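Local coordinates for glycoside hydrolase family 81 (Clostridium thermocellum, PDB 6FOP), which probably hydrolyses beta-1,3-glucans such as laminarin as an enzyme of the cellulosome, and is present here as an engineered point mutant, at residues Y650-I653 with C654-S658; R317-L320 with N321-I324; S495-I498 with N499-A503. All blocks are in the same frame, centred on the assembly; numbering follows the deposited sequence.

Interaction 1. Residues Y650-I653 with C654-S658; sequences YHWI and CNLDS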
loop_
_atom_site.group_PDB
_atom_site.type_symbol
_atom_site.label_atom_id
_atom_site.label_comp_id
_atom_site.label_asym_id
_atom_site.label_seq_id
_atom_site.Cartn_x
_atom_site.Cartn_y
_atom_site.Cartn_z
ATOM N N TYR A 650 10.839 22.136 -14.858
ATOM C CA TYR A 650 10.350 23.160 -15.741
ATOM C C TYR A 650 9.598 22.610 -16.945
ATOM O O TYR A 650 8.613 23.202 -17.375
ATOM C CB TYR A 650 11.483 24.057 -16.148
ATOM C CG TYR A 650 11.042 25.394 -16.632
ATOM C CD1 TYR A 650 10.218 26.203 -15.860
ATOM C CD2 TYR A 650 11.470 25.873 -17.868
ATOM C CE1 TYR A 650 9.832 27.458 -16.306
ATOM C CE2 TYR A 650 11.115 27.143 -18.312
ATOM C CZ TYR A 650 10.276 27.918 -17.533
ATOM O OH TYR A 650 9.884 29.167 -17.927
ATOM N N HIS A 651 9.997 21.424 -17.417
ATOM C CA HIS A 651 9.275 20.711 -18.486
ATOM C C HIS A 651 7.859 20.337 -18.034
ATOM O O HIS A 651 6.899 20.493 -18.788
ATOM C CB HIS A 651 10.099 19.499 -18.865
ATOM C CG HIS A 651 9.537 18.647 -19.955
ATOM N ND1 HIS A 651 8.745 17.547 -19.706
ATOM C CD2 HIS A 651 9.785 18.633 -21.288
ATOM C CE1 HIS A 651 8.501 16.924 -20.836
ATOM N NE2 HIS A 651 9.131 17.554 -21.812
ATOM N N TRP A 652 7.732 19.890 -16.770
ATOM C CA TRP A 652 6.433 19.530 -16.213
ATOM C C TRP A 652 5.521 20.756 -16.174
ATOM O O TRP A 652 4.384 20.756 -16.710
ATOM C CB TRP A 652 6.639 18.977 -14.813
ATOM C CG TRP A 652 5.391 18.736 -14.026
ATOM C CD1 TRP A 652 4.755 19.611 -13.195
ATOM C CD2 TRP A 652 4.672 17.505 -13.921
ATOM N NE1 TRP A 652 3.671 19.025 -12.613
ATOM C CE2 TRP A 652 3.593 17.730 -13.036
ATOM C CE3 TRP A 652 4.810 16.246 -14.514
ATOM C CZ2 TRP A 652 2.682 16.734 -12.710
ATOM C CZ3 TRP A 652 3.912 15.258 -14.180
ATOM C CH2 TRP A 652 2.847 15.514 -13.310
ATOM N N ILE A 653 6.012 21.815 -15.544
ATOM C CA ILE A 653 5.186 22.996 -15.345
ATOM C C ILE A 653 4.761 23.609 -16.687
ATOM O O ILE A 653 3.585 23.944 -16.890
ATOM C CB ILE A 653 5.938 24.039 -14.498
ATOM C CG1 ILE A 653 6.121 23.541 -13.061
ATOM C CG2 ILE A 653 5.188 25.359 -14.494
ATOM C CD1 ILE A 653 7.083 24.369 -12.237
ATOM N N CYS A 654 5.722 23.729 -17.609
ATOM C CA CYS A 654 5.441 24.395 -18.895
ATOM C C CYS A 654 4.569 23.533 -19.809
ATOM O O CYS A 654 3.797 24.060 -20.612
ATOM C CB CYS A 654 6.724 24.764 -19.606
ATOM S SG CYS A 654 7.649 26.082 -18.781
ATOM N N ASN A 655 4.668 22.188 -19.695
ATOM C CA ASN A 655 3.718 21.341 -20.414
ATOM C C ASN A 655 2.292 21.526 -19.886
ATOM O O ASN A 655 1.341 21.607 -20.672
ATOM C CB ASN A 655 4.130 19.880 -20.407
ATOM C CG ASN A 655 4.970 19.524 -21.626
ATOM O OD1 ASN A 655 4.481 19.567 -22.758
ATOM N ND2 ASN A 655 6.235 19.198 -21.401
ATOM N N LEU A 656 2.108 21.586 -18.564
ATOM C CA LEU A 656 0.752 21.826 -18.056
ATOM C C LEU A 656 0.214 23.201 -18.469
ATOM O O LEU A 656 -0.958 23.362 -18.764
ATOM C CB LEU A 656 0.672 21.628 -16.538
ATOM C CG LEU A 656 0.919 20.185 -16.072
ATOM C CD1 LEU A 656 1.068 20.138 -14.562
ATOM C CD2 LEU A 656 -0.173 19.258 -16.541
ATOM N N ASP A 657 1.126 24.172 -18.555
ATOM C CA ASP A 657 0.807 25.518 -19.043
ATOM C C ASP A 657 0.207 25.497 -20.466
ATOM O O ASP A 657 -0.742 26.232 -20.756
ATOM C CB ASP A 657 2.076 26.387 -18.974
ATOM C CG ASP A 657 1.811 27.864 -19.234
ATOM O OD1 ASP A 657 0.768 28.432 -18.820
ATOM O OD2 ASP A 657 2.679 28.482 -19.858
ATOM N N SER A 658 0.731 24.600 -21.314
ATOM C CA SER A 658 0.283 24.453 -22.676
ATOM C C SER A 658 -0.919 23.514 -22.836
ATOM O O SER A 658 -1.887 23.827 -23.553
ATOM C CB SER A 658 1.459 23.901 -23.485
ATOM O OG SER A 658 1.070 23.703 -24.802
#

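Interaction 2. Residues R317-L320 with N321-I324; sequences REAL and NRYI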
loop_
_atom_site.group_PDB
_atom_site.type_symbol
_atom_site.label_atom_id
_atom_site.label_comp_id
_atom_site.label_asym_id
_atom_site.label_seq_id
_atom_site.Cartn_x
_atom_site.Cartn_y
_atom_site.Cartn_z
ATOM N N ARG A 317 13.179 26.775 -25.105
ATOM C CA ARG A 317 13.820 25.496 -25.448
ATOM C C ARG A 317 15.331 25.527 -25.213
ATOM O O ARG A 317 15.898 24.518 -24.844
ATOM C CB ARG A 317 13.569 25.077 -26.894
ATOM C CG ARG A 317 12.133 24.904 -27.256
ATOM C CD ARG A 317 12.023 24.456 -28.719
ATOM N NE ARG A 317 12.457 23.072 -28.938
ATOM C CZ ARG A 317 11.777 21.992 -28.543
ATOM N NH1 ARG A 317 10.607 22.128 -27.933
ATOM N NH2 ARG A 317 12.258 20.775 -28.793
ATOM N N GLU A 318 15.974 26.676 -25.474
ATOM C CA GLU A 318 17.423 26.765 -25.281
ATOM C C GLU A 318 17.768 26.681 -23.804
ATOM O O GLU A 318 18.784 26.077 -23.427
ATOM C CB GLU A 318 17.985 28.048 -25.930
ATOM C CG GLU A 318 17.823 27.998 -27.453
ATOM C CD GLU A 318 18.671 29.000 -28.210
ATOM O OE1 GLU A 318 19.862 29.112 -27.884
ATOM O OE2 GLU A 318 18.139 29.614 -29.158
ATOM N N ALA A 319 16.937 27.294 -22.962
ATOM C CA ALA A 319 17.144 27.184 -21.511
ATOM C C ALA A 319 16.921 25.743 -21.029
ATOM O O ALA A 319 17.732 25.205 -20.263
ATOM C CB ALA A 319 16.241 28.123 -20.747
ATOM N N LEU A 320 15.865 25.112 -21.539
ATOM C CA LEU A 320 15.604 23.710 -21.169
ATOM C C LEU A 320 16.776 22.817 -21.543
ATOM O O LEU A 320 17.185 21.939 -20.779
ATOM C CB LEU A 320 14.298 23.250 -21.804
ATOM C CG LEU A 320 13.810 21.873 -21.389
ATOM C CD1 LEU A 320 13.393 21.905 -19.945
ATOM C CD2 LEU A 320 12.640 21.383 -22.214
ATOM N N ASN A 321 17.330 23.059 -22.735
ATOM C CA ASN A 321 18.477 22.300 -23.201
ATOM C C ASN A 321 19.669 22.534 -22.297
ATOM O O ASN A 321 20.432 21.606 -22.000
ATOM C CB ASN A 321 18.809 22.657 -24.646
ATOM C CG ASN A 321 19.890 21.771 -25.222
ATOM O OD1 ASN A 321 19.715 20.580 -25.336
ATOM N ND2 ASN A 321 21.017 22.360 -25.563
ATOM N N ARG A 322 19.866 23.788 -21.887
ATOM C CA ARG A 322 20.949 24.053 -20.953
ATOM C C ARG A 322 20.753 23.324 -19.618
ATOM O O ARG A 322 21.723 22.778 -19.053
ATOM C CB ARG A 322 21.107 25.565 -20.710
ATOM C CG ARG A 322 22.122 25.898 -19.619
ATOM C CD ARG A 322 22.466 27.372 -19.606
ATOM N NE ARG A 322 21.298 28.239 -19.550
ATOM C CZ ARG A 322 20.612 28.535 -18.447
ATOM N NH1 ARG A 322 20.978 28.033 -17.266
ATOM N NH2 ARG A 322 19.551 29.334 -18.537
ATOM N N TYR A 323 19.522 23.297 -19.122
ATOM C CA TYR A 323 19.258 22.532 -17.908
ATOM C C TYR A 323 19.602 21.050 -18.073
ATOM O O TYR A 323 20.146 20.436 -17.160
ATOM C CB TYR A 323 17.792 22.690 -17.432
ATOM C CG TYR A 323 17.304 24.108 -17.274
ATOM C CD1 TYR A 323 18.161 25.162 -17.027
ATOM C CD2 TYR A 323 15.950 24.405 -17.406
ATOM C CE1 TYR A 323 17.682 26.464 -16.915
ATOM C CE2 TYR A 323 15.464 25.683 -17.307
ATOM C CZ TYR A 323 16.338 26.734 -17.109
ATOM O OH TYR A 323 15.833 28.009 -17.004
ATOM N N ILE A 324 19.302 20.507 -19.245
ATOM C CA ILE A 324 19.669 19.123 -19.572
ATOM C C ILE A 324 21.193 18.953 -19.558
ATOM O O ILE A 324 21.696 18.000 -18.986
ATOM C CB ILE A 324 19.018 18.678 -20.883
ATOM C CG1 ILE A 324 17.520 18.428 -20.662
ATOM C CG2 ILE A 324 19.707 17.459 -21.481
ATOM C CD1 ILE A 324 17.184 17.207 -19.800
HETATM O O HOH W 1 21.022 25.358 -24.954
#

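Interaction 3. Residues S495-I498 with N499-A503; sequences SEAI and NAWQA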
loop_
_atom_site.group_PDB
_atom_site.type_symbol
_atom_site.label_atom_id
_atom_site.label_comp_id
_atom_site.label_asym_id
_atom_site.label_seq_id
_atom_site.Cartn_x
_atom_site.Cartn_y
_atom_site.Cartn_z
ATOM N N SER A 495 3.366 8.412 -2.443
ATOM C CA SER A 495 3.863 8.675 -3.787
ATOM C C SER A 495 5.070 7.816 -4.129
ATOM O O SER A 495 5.220 7.416 -5.292
ATOM C CB SER A 495 4.126 10.183 -3.950
ATOM O OG SER A 495 4.790 10.737 -2.810
ATOM N N GLU A 496 5.942 7.497 -3.164
ATOM C CA GLU A 496 7.005 6.527 -3.468
ATOM C C GLU A 496 6.502 5.084 -3.676
ATOM O O GLU A 496 7.105 4.323 -4.429
ATOM C CB GLU A 496 8.153 6.557 -2.455
ATOM C CG GLU A 496 9.088 7.725 -2.685
ATOM C CD GLU A 496 10.349 7.712 -1.865
ATOM O OE1 GLU A 496 10.355 7.066 -0.795
ATOM O OE2 GLU A 496 11.320 8.399 -2.273
ATOM N N ALA A 497 5.385 4.717 -3.047
ATOM C CA ALA A 497 4.750 3.427 -3.335
ATOM C C ALA A 497 4.219 3.458 -4.780
ATOM O O ALA A 497 4.472 2.559 -5.589
ATOM C CB ALA A 497 3.615 3.173 -2.348
ATOM N N ILE A 498 3.522 4.534 -5.123
ATOM C CA ILE A 498 2.940 4.683 -6.460
ATOM C C ILE A 498 4.003 4.748 -7.558
ATOM O O ILE A 498 3.772 4.251 -8.666
ATOM C CB ILE A 498 1.954 5.873 -6.474
ATOM C CG1 ILE A 498 0.672 5.491 -5.702
ATOM C CG2 ILE A 498 1.645 6.366 -7.883
ATOM C CD1 ILE A 498 -0.137 6.689 -5.231
ATOM N N ASN A 499 5.176 5.301 -7.243
ATOM C CA ASN A 499 6.288 5.281 -8.190
ATOM C C ASN A 499 6.651 3.852 -8.568
ATOM O O ASN A 499 6.928 3.555 -9.748
ATOM C CB ASN A 499 7.491 5.963 -7.567
ATOM C CG ASN A 499 8.678 6.070 -8.507
ATOM O OD1 ASN A 499 8.552 6.537 -9.649
ATOM N ND2 ASN A 499 9.839 5.671 -8.022
ATOM N N ALA A 500 6.688 2.945 -7.582
ATOM C CA ALA A 500 6.979 1.545 -7.914
ATOM C C ALA A 500 5.889 0.961 -8.803
ATOM O O ALA A 500 6.158 0.230 -9.759
ATOM C CB ALA A 500 7.130 0.715 -6.660
ATOM N N TRP A 501 4.638 1.272 -8.499
ATOM C CA TRP A 501 3.540 0.684 -9.229
ATOM C C TRP A 501 3.465 1.161 -10.663
ATOM O O TRP A 501 3.294 0.344 -11.593
ATOM C CB TRP A 501 2.218 0.896 -8.506
ATOM C CG TRP A 501 2.186 0.480 -7.069
ATOM C CD1 TRP A 501 1.367 1.007 -6.138
ATOM C CD2 TRP A 501 3.011 -0.494 -6.368
ATOM N NE1 TRP A 501 1.560 0.398 -4.925
ATOM C CE2 TRP A 501 2.571 -0.511 -5.022
ATOM C CE3 TRP A 501 4.061 -1.340 -6.733
ATOM C CZ2 TRP A 501 3.141 -1.345 -4.056
ATOM C CZ3 TRP A 501 4.625 -2.178 -5.764
ATOM C CH2 TRP A 501 4.157 -2.177 -4.447
ATOM N N GLN A 502 3.666 2.461 -10.871
ATOM C CA GLN A 502 3.719 2.976 -12.262
ATOM C C GLN A 502 4.863 2.367 -13.045
ATOM O O GLN A 502 4.727 2.076 -14.225
ATOM C CB GLN A 502 3.701 4.506 -12.310
ATOM C CG GLN A 502 4.963 5.209 -11.808
ATOM C CD GLN A 502 5.992 5.463 -12.875
ATOM O OE1 GLN A 502 5.673 5.630 -14.049
ATOM N NE2 GLN A 502 7.243 5.544 -12.443
ATOM N N ALA A 503 6.000 2.182 -12.384
ATOM C CA ALA A 503 7.124 1.550 -13.053
ATOM C C ALA A 503 6.790 0.126 -13.491
ATOM O O ALA A 503 7.228 -0.307 -14.556
ATOM C CB ALA A 503 8.352 1.543 -12.150
HETATM O O HOH W 2 9.775 4.336 -5.452
#

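Interaction 1. Residues Y650-I653 with C654-S658
The side-chain amide of N655 stands over the imidazole of H651, its ND2 lying 3.2 Å above the ring plane of H651 and over the ring centre. The two flat groups are strongly inclined, with 70° between their planes, so that nitrogen rather than the amide face meets the ring. The same ND2 of N655 gives a hydrogen bond of 3.0 Å to H651 O, arriving well above the carbonyl plane. The N655 backbone N reaches that oxygen from the opposite face at 2.9 Å, and two donors one helical turn on therefore grip one carbonyl. Outside partners fix both side chains further: H651 NE2 bonds Q358 OE1, and N655 OD1 bonds K312 N.

On the neighbouring flank of the helix, W652 and L656 pair in the same i to i+4 fashion. The CG of W652 lies beside its own carbonyl carbon (chi1 172°), which carries the indole toward L656 one turn on, and L656 CD1 sits 3.4 Å from W652 NE1, displaced toward the ring rim. This NE1 is bonded to M620 O.

For Y650, one of two deposited conformers is described, in which C654 SG lies over the phenol face, 3.5 Å from the centroid of the Y650 ring; W634 stacks with this ring. C654 N to Y650 O, L656 N to W652 O and D657 N to I653 O are regular helix bonds. The side-chain pairs, with a Cys sulfur-aromatic contact in that conformer, are ordinary i to i+4 contacts along helix 646-659 of the family 81 alpha-helical domain, packed against helices 317-329 and 627-633.

Interaction 2. Residues R317-L320 with N321-I324
A319 and Y323 meet one turn apart at the start of helix 317-329, where the alpha-helical i to i+4 pattern is set up within the helical domain of family 81. Its backbone hydrogen bonds are regular: N321 N to R317 O, R322 N to E318 O, Y323 N to A319 O at 2.9 Å and I324 N to L320 O. Upstream, D316 OD1 adds weak bonds to the backbone N of E318 and of A319.

Ring contacts come next. With its CG turned away from its own carbonyl carbon (chi1 -52°), Y323 swings back over the preceding turn, and A319 O lies 3.1 Å above the plane of the Y323 ring, over its centre. The carbonyl oxygen that accepts from Y323 N is thus also covered by the face of the Y323 ring, in close packing. Apolar contact completes the pair, since A319 CB rests 3.9 Å from Y323 CZ, while L320 CD1 touches Y323 CD2 more loosely at 4.4 Å.

Charged and polar ends are held mainly from outside. E636 OE2 takes both a salt bridge from R322 NH2 and a hydrogen bond with Y323 OH, tying the two side chains to one carboxylate; R322 NH1 also pairs with E326, and R317 NH1 with D311. The bend of the R322 chain at its third torsion (52°) brings NH2 within 4.2 Å of A319 CB. N321 OD1 is bonded to N361 ND2, whereas its amide nitrogen works through solvent: a water gives a bond of 2.8 Å to E318 O and accepts one of 3.1 Å from N321 ND2.

Interaction 3. Residues S495-I498 with N499-A503
E496 O and the side chain of N499 are joined through a bridging water. The water donates to E496 O at 2.9 Å and accepts from N499 ND2, also at 2.9 Å. The bond that E496 O receives from A500 N, by contrast, is weak and stretched to 3.5 Å, so the water supplies this oxygen with a second and shorter donor beside the weak helix bond. The other main-chain bonds across the turn are shorter: N499 N to S495 O, W501 N to A497 O, and Q502 N to I498 O, the last nearly straight at 2.8 Å and 173°.

The other end of the N499 amide is met within the helix. Q502 NE2 donates to N499 OD1 at 3.2 Å, approaching above the carbonyl plane, and adds a weak bond to N499 O. Q502 reaches back because its CG sits between its own N and carbonyl carbon (chi1 70°) and the chain then bends again at chi2.

A497 O accepts the W501 N-H in the carbonyl plane, and it also lies 3.3 Å above the plane of the W501 indole, offset toward the ring rim. W501 NE1 is bonded to E527 OE1 on helix 514-534. Further outside partners complete the polar groups: S495 OG is bonded to L579 O and to S493 OG, and E496 OE2 to both Y340 OH and Y422 OH.

All touching residues here are buried, in the helical domain that in family 81 forms an (alpha/alpha)6 barrel. The chemistry implies a helix whose buried polar side chains each find a partner: N499 uses both ends of its amide, one toward water and one toward Q502, which should fix its rotation.

Interactions 1 and 2 lie on adjacent helices, 646-659 and 317-329, which touch directly: Y650 CD2 comes to 4.0 Å from Y323 CE2, and H651 CD2 to 4.1 Å from L320 CD2. Interaction 3 sits on helix 494-511, nearer the centre of the chain, its nearest atoms about 10 Å from interaction 1 and about 17 Å from interaction 2. At 317-324, partly buried, the arginines turn outward to salt bridges with D311, E326 and E636; at 650-658, mostly buried, rings meet sulfur, amide and methyl groups; at 495-503, wholly buried, amides and a bridging water share the work with the E496 and E527 carboxylates, tyrosine hydroxyls and a backbone carbonyl. A water linking a carbonyl to an asparagine recurs in interactions 2 and 3.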